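Local atomic coordinates of farnesyl diphosphate synthase (Rhodobacter capsulatus, PDB entry 3M0G), a protein that probably condenses farnesyl diphosphate with isopentenyl diphosphate to give geranylgeranyl diphosphate, using magnesium, for carotenoid and related isoprenoid synthesis. Residues Tyr36-Gly41 / Leu73-Leu78; Gly209-Ile214 / Arg282-Arg287; Thr242-Ser245 / Gly251-Ser254; Ala266-Gly271 / Thr276-Ala281. All coordinates share one frame; numbering follows the deposited sequence.

Contact 1: Tyr36-Gly41 / Leu73-Leu78; sequences YAAQGG and LHAYSL
Backbone torsions of phi -90° and psi 0° at Ala38, close after helix 29-37, place the Ala38 CA over the methyl of Ala75. Two elements of the all-helical prenyltransferase fold meet here: the end of helix 29-37, and helix 60-81, which leads into the first aspartate-rich sequence of this family. With three alanines doing the touching, the backbones come close, 5.5 Å from Ala38 CA to Ala75 CA. The Ala75 methyl points at the turn and rests with its CB 3.8 Å from Ala37 O and 4.1 Å from Ala38 CA, while the Ala38 methyl lies alongside it. Beyond this contact, the Ala38 methyl packs on Met18 and Ile22 of helix 3-23, and that of Ala37 on Leu114 and Val98. Gly40 and Gly41 follow, both with positive phi; they open the Gly-Gly-Lys-Arg sequence that in relatives helps to bind isopentenyl diphosphate. Within helix 60-81, His74 O takes two donors, Leu78 N and Ser77 OG, the hydroxyl at only 2.6 Å from His74 O and tilted 19° out of the carbonyl plane. A single water joins the two backbones, donating to Ala37 O at 2.9 Å and to Ala75 O at 3.0 Å.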
loop_
_atom_site.group_PDB
_atom_site.type_symbol
_atom_site.label_atom_id
_atom_site.label_comp_id
_atom_site.label_asym_id
_atom_site.label_seq_id
_atom_site.Cartn_x
_atom_site.Cartn_y
_atom_site.Cartn_z
ATOM N N TYR B 36 2.183 -4.649 17.269
ATOM C CA TYR B 36 3.561 -4.941 17.717
ATOM C C TYR B 36 4.589 -4.223 16.832
ATOM O O TYR B 36 5.538 -3.629 17.333
ATOM C CB TYR B 36 3.777 -6.457 17.705
ATOM C CG TYR B 36 5.120 -6.953 18.190
ATOM C CD1 TYR B 36 5.346 -7.194 19.549
ATOM C CD2 TYR B 36 6.155 -7.229 17.284
ATOM C CE1 TYR B 36 6.573 -7.653 19.997
ATOM C CE2 TYR B 36 7.392 -7.692 17.726
ATOM C CZ TYR B 36 7.588 -7.903 19.079
ATOM O OH TYR B 36 8.796 -8.368 19.523
ATOM N N ALA B 37 4.366 -4.257 15.516
ATOM C CA ALA B 37 5.303 -3.677 14.536
ATOM C C ALA B 37 5.338 -2.164 14.607
ATOM O O ALA B 37 6.379 -1.551 14.389
ATOM C CB ALA B 37 4.946 -4.118 13.147
ATOM N N ALA B 38 4.199 -1.571 14.941
ATOM C CA ALA B 38 4.068 -0.124 15.006
ATOM C C ALA B 38 4.390 0.481 16.375
ATOM O O ALA B 38 4.326 1.690 16.531
ATOM C CB ALA B 38 2.662 0.284 14.542
ATOM N N GLN B 39 4.740 -0.361 17.350
ATOM C CA GLN B 39 5.085 0.077 18.703
ATOM C C GLN B 39 6.524 0.583 18.746
ATOM O O GLN B 39 7.418 -0.005 18.121
ATOM C CB GLN B 39 4.925 -1.077 19.709
ATOM C CG GLN B 39 3.518 -1.297 20.237
ATOM C CD GLN B 39 3.295 -2.684 20.870
ATOM O OE1 GLN B 39 4.238 -3.349 21.325
ATOM N NE2 GLN B 39 2.040 -3.109 20.912
ATOM N N GLY B 40 6.742 1.671 19.481
ATOM C CA GLY B 40 8.094 2.164 19.761
ATOM C C GLY B 40 8.799 2.815 18.585
ATOM O O GLY B 40 8.168 3.156 17.588
ATOM N N GLY B 41 10.114 2.980 18.709
ATOM C CA GLY B 41 10.912 3.684 17.707
ATOM C C GLY B 41 11.101 5.142 18.090
ATOM O O GLY B 41 10.316 5.693 18.873
ATOM N N LEU B 73 3.728 3.461 7.453
ATOM C CA LEU B 73 4.412 3.069 6.233
ATOM C C LEU B 73 5.826 2.570 6.605
ATOM O O LEU B 73 6.291 1.553 6.082
ATOM C CB LEU B 73 4.438 4.242 5.213
ATOM C CG LEU B 73 4.627 4.036 3.687
ATOM C CD1 LEU B 73 5.920 3.317 3.374
ATOM C CD2 LEU B 73 3.435 3.297 3.016
ATOM N N HIS B 74 6.492 3.275 7.513
ATOM C CA HIS B 74 7.845 2.873 7.934
ATOM C C HIS B 74 7.804 1.501 8.588
ATOM O O HIS B 74 8.659 0.632 8.304
ATOM C CB HIS B 74 8.445 3.899 8.890
ATOM C CG HIS B 74 9.841 3.578 9.317
ATOM N ND1 HIS B 74 10.207 3.454 10.641
ATOM C CD2 HIS B 74 10.963 3.365 8.597
ATOM C CE1 HIS B 74 11.496 3.176 10.714
ATOM N NE2 HIS B 74 11.977 3.104 9.488
ATOM N N ALA B 75 6.786 1.294 9.430
ATOM C CA ALA B 75 6.662 0.055 10.210
ATOM C C ALA B 75 6.534 -1.135 9.282
ATOM O O ALA B 75 7.192 -2.160 9.469
ATOM C CB ALA B 75 5.475 0.118 11.133
ATOM N N TYR B 76 5.683 -0.998 8.268
ATOM C CA TYR B 76 5.466 -2.092 7.333
ATOM C C TYR B 76 6.775 -2.454 6.588
ATOM O O TYR B 76 7.054 -3.640 6.324
ATOM C CB TYR B 76 4.302 -1.742 6.360
ATOM C CG TYR B 76 4.721 -1.584 4.936
ATOM C CD1 TYR B 76 4.750 -0.331 4.319
ATOM C CD2 TYR B 76 5.057 -2.690 4.187
ATOM C CE1 TYR B 76 5.149 -0.192 3.001
ATOM C CE2 TYR B 76 5.474 -2.573 2.869
ATOM C CZ TYR B 76 5.506 -1.334 2.281
ATOM O OH TYR B 76 5.912 -1.229 0.981
ATOM N N SER B 77 7.551 -1.436 6.226
ATOM C CA SER B 77 8.770 -1.630 5.464
ATOM C C SER B 77 9.758 -2.494 6.253
ATOM O O SER B 77 10.325 -3.423 5.722
ATOM C CB SER B 77 9.391 -0.277 5.074
ATOM O OG SER B 77 10.142 0.278 6.137
ATOM N N LEU B 78 9.908 -2.188 7.535
ATOM C CA LEU B 78 10.698 -2.987 8.465
ATOM C C LEU B 78 10.149 -4.407 8.647
ATOM O O LEU B 78 10.907 -5.377 8.691
ATOM C CB LEU B 78 10.743 -2.263 9.814
ATOM C CG LEU B 78 11.303 -0.828 9.775
ATOM C CD1 LEU B 78 10.978 -0.192 11.105
ATOM C CD2 LEU B 78 12.801 -0.774 9.444
HETATM O O HOH W 1 8.166 -2.544 12.313
#

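Contact 2: Gly209-Ile214 / Arg282-Arg287; sequences GLAFQI and RYVIER
Val284 CG2 is pushed against Phe212, 3.5 Å from Phe212 CA and equally 3.5 Å from Phe212 CD2, and this is the tight part of the contact. The methyl reaches the ring at its edge, near the ring plane, and the two side chains cross at about a right angle. It gets there because Val284 chi1 of 75° sends CG2 to the position trans to the backbone N. Although the Phe212 CB bond points away from 282-287, the CD2 edge of the ring still meets Val284; the ring also packs on Thr179 and Ile183 of helix 168-194. Around Ala211, one residue before Phe212, the fit is easier: Ile285 CG2 lies 3.9 Å from Ala211 CB and 3.8 Å from Ala211 O, and Val284 CG1 stands 4.2 Å from Ala211 CB. Val260 of helix 249-265 touches both Ala211 and Ile285. Past Ile285 the chain turns loose, and Glu286 and Arg287 are exposed and do not meet 209-214. The side-chain packing is apolar, with one methyl against a backbone carbonyl, the last helix of the model laid against helix 199-219. That helix runs on into the second aspartate-rich sequence, Asp-Asp-Xaa-Xaa-Asp, a hallmark of the all-alpha prenyltransferase fold.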
loop_
_atom_site.group_PDB
_atom_site.type_symbol
_atom_site.label_atom_id
_atom_site.label_comp_id
_atom_site.label_asym_id
_atom_site.label_seq_id
_atom_site.Cartn_x
_atom_site.Cartn_y
_atom_site.Cartn_z
ATOM N N GLY B 209 18.357 13.450 4.444
ATOM C CA GLY B 209 18.245 12.038 4.143
ATOM C C GLY B 209 19.593 11.392 3.889
ATOM O O GLY B 209 19.875 10.291 4.376
ATOM N N LEU B 210 20.434 12.081 3.130
ATOM C CA LEU B 210 21.784 11.580 2.901
ATOM C C LEU B 210 22.679 11.666 4.150
ATOM O O LEU B 210 23.418 10.728 4.438
ATOM C CB LEU B 210 22.415 12.254 1.683
ATOM C CG LEU B 210 23.804 11.778 1.233
ATOM C CD1 LEU B 210 23.882 10.275 1.091
ATOM C CD2 LEU B 210 24.173 12.489 -0.064
ATOM N N ALA B 211 22.603 12.766 4.908
ATOM C CA ALA B 211 23.275 12.822 6.219
ATOM C C ALA B 211 22.842 11.671 7.130
ATOM O O ALA B 211 23.639 11.140 7.887
ATOM C CB ALA B 211 23.002 14.174 6.922
ATOM N N PHE B 212 21.557 11.331 7.093
ATOM C CA PHE B 212 20.989 10.249 7.918
ATOM C C PHE B 212 21.683 8.919 7.643
ATOM O O PHE B 212 22.150 8.248 8.559
ATOM C CB PHE B 212 19.478 10.141 7.646
ATOM C CG PHE B 212 18.802 8.963 8.293
ATOM C CD1 PHE B 212 18.702 7.744 7.629
ATOM C CD2 PHE B 212 18.218 9.080 9.541
ATOM C CE1 PHE B 212 18.055 6.655 8.234
ATOM C CE2 PHE B 212 17.565 7.996 10.142
ATOM C CZ PHE B 212 17.497 6.788 9.492
ATOM N N GLN B 213 21.766 8.555 6.378
ATOM C CA GLN B 213 22.349 7.278 6.002
ATOM C C GLN B 213 23.852 7.226 6.260
ATOM O O GLN B 213 24.354 6.228 6.795
ATOM C CB GLN B 213 22.047 6.948 4.559
ATOM C CG GLN B 213 22.518 5.555 4.184
ATOM C CD GLN B 213 21.825 4.469 4.989
ATOM O OE1 GLN B 213 20.592 4.470 5.140
ATOM N NE2 GLN B 213 22.609 3.532 5.510
ATOM N N ILE B 214 24.557 8.295 5.884
ATOM C CA ILE B 214 25.982 8.450 6.222
ATOM C C ILE B 214 26.250 8.251 7.734
ATOM O O ILE B 214 27.128 7.465 8.110
ATOM C CB ILE B 214 26.578 9.781 5.663
ATOM C CG1 ILE B 214 26.381 9.836 4.145
ATOM C CG2 ILE B 214 28.061 9.903 6.005
ATOM C CD1 ILE B 214 26.708 11.177 3.472
ATOM N N ARG B 282 20.934 18.346 12.861
ATOM C CA ARG B 282 22.182 18.253 13.607
ATOM C C ARG B 282 22.171 17.007 14.495
ATOM O O ARG B 282 23.175 16.304 14.605
ATOM C CB ARG B 282 22.374 19.513 14.467
ATOM C CG ARG B 282 22.618 20.760 13.663
ATOM C CD ARG B 282 23.274 21.830 14.492
ATOM N NE ARG B 282 22.417 22.315 15.569
ATOM C CZ ARG B 282 21.448 23.215 15.430
ATOM N NH1 ARG B 282 21.171 23.727 14.233
ATOM N NH2 ARG B 282 20.745 23.601 16.499
ATOM N N TYR B 283 21.024 16.744 15.115
ATOM C CA TYR B 283 20.818 15.537 15.917
ATOM C C TYR B 283 21.040 14.251 15.103
ATOM O O TYR B 283 21.628 13.294 15.614
ATOM C CB TYR B 283 19.424 15.577 16.551
ATOM C CG TYR B 283 18.770 14.245 16.881
ATOM C CD1 TYR B 283 17.782 13.712 16.052
ATOM C CD2 TYR B 283 19.102 13.545 18.039
ATOM C CE1 TYR B 283 17.161 12.502 16.354
ATOM C CE2 TYR B 283 18.489 12.332 18.355
ATOM C CZ TYR B 283 17.518 11.818 17.509
ATOM O OH TYR B 283 16.901 10.615 17.811
ATOM N N VAL B 284 20.592 14.232 13.844
ATOM C CA VAL B 284 20.755 13.028 13.014
ATOM C C VAL B 284 22.217 12.564 12.969
ATOM O O VAL B 284 22.479 11.365 12.937
ATOM C CB VAL B 284 20.167 13.166 11.570
ATOM C CG1 VAL B 284 21.052 14.024 10.675
ATOM C CG2 VAL B 284 20.007 11.804 10.941
ATOM N N ILE B 285 23.143 13.523 12.996
ATOM C CA ILE B 285 24.575 13.238 12.899
ATOM C C ILE B 285 25.360 13.394 14.213
ATOM O O ILE B 285 26.564 13.131 14.241
ATOM C CB ILE B 285 25.270 14.083 11.774
ATOM C CG1 ILE B 285 25.278 15.576 12.129
ATOM C CG2 ILE B 285 24.633 13.810 10.409
ATOM C CD1 ILE B 285 26.272 16.393 11.324
ATOM N N GLU B 286 24.689 13.829 15.282
ATOM C CA GLU B 286 25.337 14.034 16.584
ATOM C C GLU B 286 25.268 12.813 17.492
ATOM O O GLU B 286 24.857 12.912 18.655
ATOM C CB GLU B 286 24.726 15.235 17.312
ATOM C CG GLU B 286 25.380 16.573 17.018
ATOM C CD GLU B 286 24.390 17.725 17.089
ATOM O OE1 GLU B 286 24.390 18.551 16.152
ATOM O OE2 GLU B 286 23.596 17.793 18.055
ATOM N N ARG B 287 25.678 11.667 16.965
ATOM C CA ARG B 287 25.691 10.428 17.729
ATOM C C ARG B 287 27.011 9.700 17.514
ATOM O O ARG B 287 28.067 10.196 17.905
ATOM C CB ARG B 287 24.493 9.540 17.360
ATOM C CG ARG B 287 23.140 10.105 17.817
ATOM C CD ARG B 287 22.042 9.046 17.878
ATOM N NE ARG B 287 20.873 9.507 18.634
ATOM C CZ ARG B 287 19.804 8.764 18.918
ATOM N NH1 ARG B 287 19.727 7.501 18.514
ATOM N NH2 ARG B 287 18.802 9.285 19.617
#

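Contact 3: Thr242-Ser245 / Gly251-Ser254; sequences TFVS and GAKS. Unlike the reference sequence in segment 251-254: Ser254 (reference Ala).
Val244 and Ala252 bring their backbones to 5.6 Å, CA to CA, where short helix 243-247 bends back against the early part of helix 249-265. The Ala252 methyl points into the bend. Its nearest neighbour is a backbone atom, Phe243 O, at 3.9 Å from Ala252 CB; the more distant Val244 CG2 stands 4.4 Å from the same methyl. With Val244 chi1 at -179°, CG1 lies trans to the backbone N and CG2 falls beside that N, on the flank that meets Ala252. Phe243 follows another course: its ring leads away from Ala252 into the interior, where it touches Ile171 and Gln175 of helix 168-194. The start of helix 243-247 is a capping box. Ser245 N donates to Thr242 OG1 over 3.0 Å along an almost straight line (177°), and in return Thr242 N donates to Ser245 OG over 2.8 Å, so the two side chains close the first turn by occupying backbone N-H groups that have no preceding turn to bond to. A third N-H of this turn, that of Phe243, is held by Asp217 OD2, in the second aspartate-rich sequence of helix 199-219, which in relatives binds magnesium-diphosphate.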
loop_
_atom_site.group_PDB
_atom_site.type_symbol
_atom_site.label_atom_id
_atom_site.label_comp_id
_atom_site.label_asym_id
_atom_site.label_seq_id
_atom_site.Cartn_x
_atom_site.Cartn_y
_atom_site.Cartn_z
ATOM N N THR B 242 29.956 1.126 1.520
ATOM C CA THR B 242 29.203 2.007 2.408
ATOM C C THR B 242 29.755 3.402 2.219
ATOM O O THR B 242 30.715 3.585 1.479
ATOM C CB THR B 242 29.410 1.616 3.877
ATOM O OG1 THR B 242 30.769 1.868 4.241
ATOM C CG2 THR B 242 29.081 0.148 4.112
ATOM N N PHE B 243 29.187 4.390 2.907
ATOM C CA PHE B 243 29.759 5.732 2.863
ATOM C C PHE B 243 31.137 5.814 3.549
ATOM O O PHE B 243 31.979 6.636 3.170
ATOM C CB PHE B 243 28.745 6.781 3.353
ATOM C CG PHE B 243 27.573 6.942 2.410
ATOM C CD1 PHE B 243 27.685 7.743 1.279
ATOM C CD2 PHE B 243 26.388 6.244 2.617
ATOM C CE1 PHE B 243 26.636 7.874 0.379
ATOM C CE2 PHE B 243 25.323 6.364 1.725
ATOM C CZ PHE B 243 25.445 7.186 0.601
ATOM N N VAL B 244 31.384 4.933 4.517
ATOM C CA VAL B 244 32.707 4.853 5.138
ATOM C C VAL B 244 33.735 4.211 4.192
ATOM O O VAL B 244 34.849 4.724 4.028
ATOM C CB VAL B 244 32.684 4.091 6.495
ATOM C CG1 VAL B 244 34.076 4.064 7.119
ATOM C CG2 VAL B 244 31.704 4.730 7.456
ATOM N N SER B 245 33.379 3.090 3.578
ATOM C CA SER B 245 34.289 2.470 2.622
ATOM C C SER B 245 34.540 3.394 1.408
ATOM O O SER B 245 35.675 3.527 0.949
ATOM C CB SER B 245 33.802 1.080 2.188
ATOM O OG SER B 245 32.711 1.170 1.301
ATOM N N GLY B 251 36.204 11.245 6.037
ATOM C CA GLY B 251 35.506 11.745 4.847
ATOM C C GLY B 251 33.994 11.623 4.956
ATOM O O GLY B 251 33.265 12.505 4.502
ATOM N N ALA B 252 33.521 10.539 5.573
ATOM C CA ALA B 252 32.074 10.351 5.775
ATOM C C ALA B 252 31.554 11.370 6.763
ATOM O O ALA B 252 30.494 11.971 6.536
ATOM C CB ALA B 252 31.755 8.969 6.260
ATOM N N LYS B 253 32.308 11.564 7.844
ATOM C CA LYS B 253 31.942 12.509 8.910
ATOM C C LYS B 253 31.860 13.930 8.378
ATOM O O LYS B 253 30.947 14.693 8.717
ATOM C CB LYS B 253 32.974 12.460 10.039
ATOM C CG LYS B 253 32.903 11.211 10.908
ATOM C CD LYS B 253 34.096 11.116 11.859
ATOM C CE LYS B 253 33.889 9.956 12.834
ATOM N NZ LYS B 253 34.933 9.892 13.900
ATOM N N SER B 254 32.824 14.283 7.539
ATOM C CA SER B 254 32.860 15.616 6.958
ATOM C C SER B 254 31.694 15.818 5.988
ATOM O O SER B 254 31.093 16.866 5.992
ATOM C CB SER B 254 34.209 15.872 6.271
ATOM O OG SER B 254 34.243 17.129 5.622
#

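Contact 4: Ala266-Gly271 / Thr276-Ala281; sequences ALAPYG and TLRACA
Arg278 NH2 is drawn to the end of helix 249-265, where it donates a hydrogen bond to Glu264 O while lying beside Ala268. Its 3.4 Å approach to Ala268 N brings two donors together and is no bond; the Ala268 methyl, 4.0 Å from the same Arg278 NH2, packs against it. The other terminal nitrogen, NH1, has a water at the edge of the guanidinium, in its plane, at 2.6 Å from Arg278 NH1, and the water reaches on to Gly271 O at 3.3 Å, both links weak. An extended chain from CG to NE carries the guanidinium this far, after chi1 of -71° has set CG beside the backbone N. Its positive charge would probably be favoured by the partial negative charge at the C-terminal end of helix 249-265. Beneath it the contact is apolar: Leu267 CD1 sits 3.6 Å from Leu277 CB and 3.9 Å from Leu277 CD1, and the two leucines cross at about a right angle. Leu277 also packs on Leu201 and Ile55, and Leu267 on Tyr204, so the pair belongs to the interior while Arg278 lies toward the surface. Tyr270 N bonds to Leu267 O as the loop makes a 3-10 turn. The arrangement is an antiparallel helical hairpin, helices 249-265 and 275-285 joined by a short loop, the first tied to the second by the Arg278 to Glu264 O bond.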
loop_
_atom_site.group_PDB
_atom_site.type_symbol
_atom_site.label_atom_id
_atom_site.label_comp_id
_atom_site.label_asym_id
_atom_site.label_seq_id
_atom_site.Cartn_x
_atom_site.Cartn_y
_atom_site.Cartn_z
ATOM N N ALA B 266 18.691 25.351 3.526
ATOM C CA ALA B 266 17.423 25.188 2.795
ATOM C C ALA B 266 16.217 25.824 3.500
ATOM O O ALA B 266 15.213 26.155 2.850
ATOM C CB ALA B 266 17.158 23.721 2.498
ATOM N N LEU B 267 16.325 26.027 4.815
ATOM C CA LEU B 267 15.193 26.509 5.617
ATOM C C LEU B 267 15.263 28.003 5.970
ATOM O O LEU B 267 14.395 28.536 6.681
ATOM C CB LEU B 267 15.010 25.640 6.866
ATOM C CG LEU B 267 14.682 24.150 6.653
ATOM C CD1 LEU B 267 14.522 23.491 8.016
ATOM C CD2 LEU B 267 13.435 23.918 5.828
ATOM N N ALA B 268 16.268 28.680 5.424
ATOM C CA ALA B 268 16.392 30.138 5.529
ATOM C C ALA B 268 15.099 30.933 5.269
ATOM O O ALA B 268 14.854 31.907 5.976
ATOM C CB ALA B 268 17.554 30.657 4.649
ATOM N N PRO B 269 14.253 30.516 4.290
ATOM C CA PRO B 269 12.970 31.220 4.098
ATOM C C PRO B 269 12.142 31.380 5.384
ATOM O O PRO B 269 11.566 32.446 5.616
ATOM C CB PRO B 269 12.219 30.323 3.107
ATOM C CG PRO B 269 13.276 29.648 2.337
ATOM C CD PRO B 269 14.468 29.492 3.245
ATOM N N TYR B 270 12.118 30.333 6.211
ATOM C CA TYR B 270 11.309 30.286 7.428
ATOM C C TYR B 270 11.864 31.078 8.625
ATOM O O TYR B 270 11.203 31.177 9.660
ATOM C CB TYR B 270 11.056 28.835 7.847
ATOM C CG TYR B 270 10.405 27.962 6.790
ATOM C CD1 TYR B 270 9.068 28.148 6.423
ATOM C CD2 TYR B 270 11.120 26.945 6.170
ATOM C CE1 TYR B 270 8.469 27.337 5.464
ATOM C CE2 TYR B 270 10.533 26.128 5.204
ATOM C CZ TYR B 270 9.206 26.336 4.858
ATOM O OH TYR B 270 8.617 25.527 3.914
ATOM N N GLY B 271 13.069 31.628 8.489
ATOM C CA GLY B 271 13.665 32.447 9.546
ATOM C C GLY B 271 13.937 31.697 10.838
ATOM O O GLY B 271 14.546 30.627 10.826
ATOM N N THR B 276 13.861 24.418 15.242
ATOM C CA THR B 276 13.621 23.051 15.696
ATOM C C THR B 276 13.998 22.031 14.595
ATOM O O THR B 276 14.622 21.021 14.884
ATOM C CB THR B 276 12.176 22.859 16.203
ATOM O OG1 THR B 276 11.944 23.768 17.274
ATOM C CG2 THR B 276 11.955 21.438 16.714
ATOM N N LEU B 277 13.662 22.321 13.339
ATOM C CA LEU B 277 14.114 21.463 12.228
ATOM C C LEU B 277 15.623 21.500 11.968
ATOM O O LEU B 277 16.204 20.490 11.559
ATOM C CB LEU B 277 13.356 21.774 10.938
ATOM C CG LEU B 277 11.895 21.332 10.822
ATOM C CD1 LEU B 277 11.357 21.606 9.435
ATOM C CD2 LEU B 277 11.752 19.874 11.149
ATOM N N ARG B 278 16.244 22.662 12.150
ATOM C CA ARG B 278 17.698 22.775 12.069
ATOM C C ARG B 278 18.367 21.912 13.146
ATOM O O ARG B 278 19.330 21.223 12.865
ATOM C CB ARG B 278 18.157 24.246 12.137
ATOM C CG ARG B 278 17.816 25.036 10.861
ATOM C CD ARG B 278 18.163 26.533 10.937
ATOM N NE ARG B 278 18.382 27.063 9.589
ATOM C CZ ARG B 278 18.335 28.347 9.246
ATOM N NH1 ARG B 278 18.064 29.281 10.149
ATOM N NH2 ARG B 278 18.551 28.695 7.982
ATOM N N ALA B 279 17.820 21.917 14.356
ATOM C CA ALA B 279 18.364 21.092 15.453
ATOM C C ALA B 279 18.211 19.591 15.176
ATOM O O ALA B 279 19.115 18.798 15.473
ATOM C CB ALA B 279 17.730 21.489 16.803
ATOM N N CYS B 280 17.087 19.211 14.563
ATOM C CA CYS B 280 16.857 17.818 14.215
ATOM C C CYS B 280 17.906 17.305 13.225
ATOM O O CYS B 280 18.379 16.179 13.358
ATOM C CB CYS B 280 15.457 17.615 13.644
ATOM S SG CYS B 280 15.097 15.890 13.256
ATOM N N ALA B 281 18.258 18.126 12.237
ATOM C CA ALA B 281 19.257 17.742 11.233
ATOM C C ALA B 281 20.611 17.502 11.895
ATOM O O ALA B 281 21.344 16.580 11.536
ATOM C CB ALA B 281 19.372 18.805 10.153
HETATM O O HOH W 2 17.645 31.730 10.959
#

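How the contacts relate
Contacts 2, 3 and 4 belong to the later helices, with contacts 3 and 4 both nested in the loop that contact 2 closes. Contact 4 adjoins contact 2 along helix 275-285, their centres about 15 Å apart. Contacts 2 and 3 touch directly: Leu210 CD1 meets Phe243 CZ at 3.5 Å, and Ile214 CG1 meets Phe243 CG at 3.6 Å. Contact 1 stands apart, its centre about 20 Å from that of contact 2. Helix 60-81 of contact 1 and helix 199-219 of contact 2 lead to the two aspartate-rich sequences which, as in relatives, probably hold magnesium and diphosphate between them.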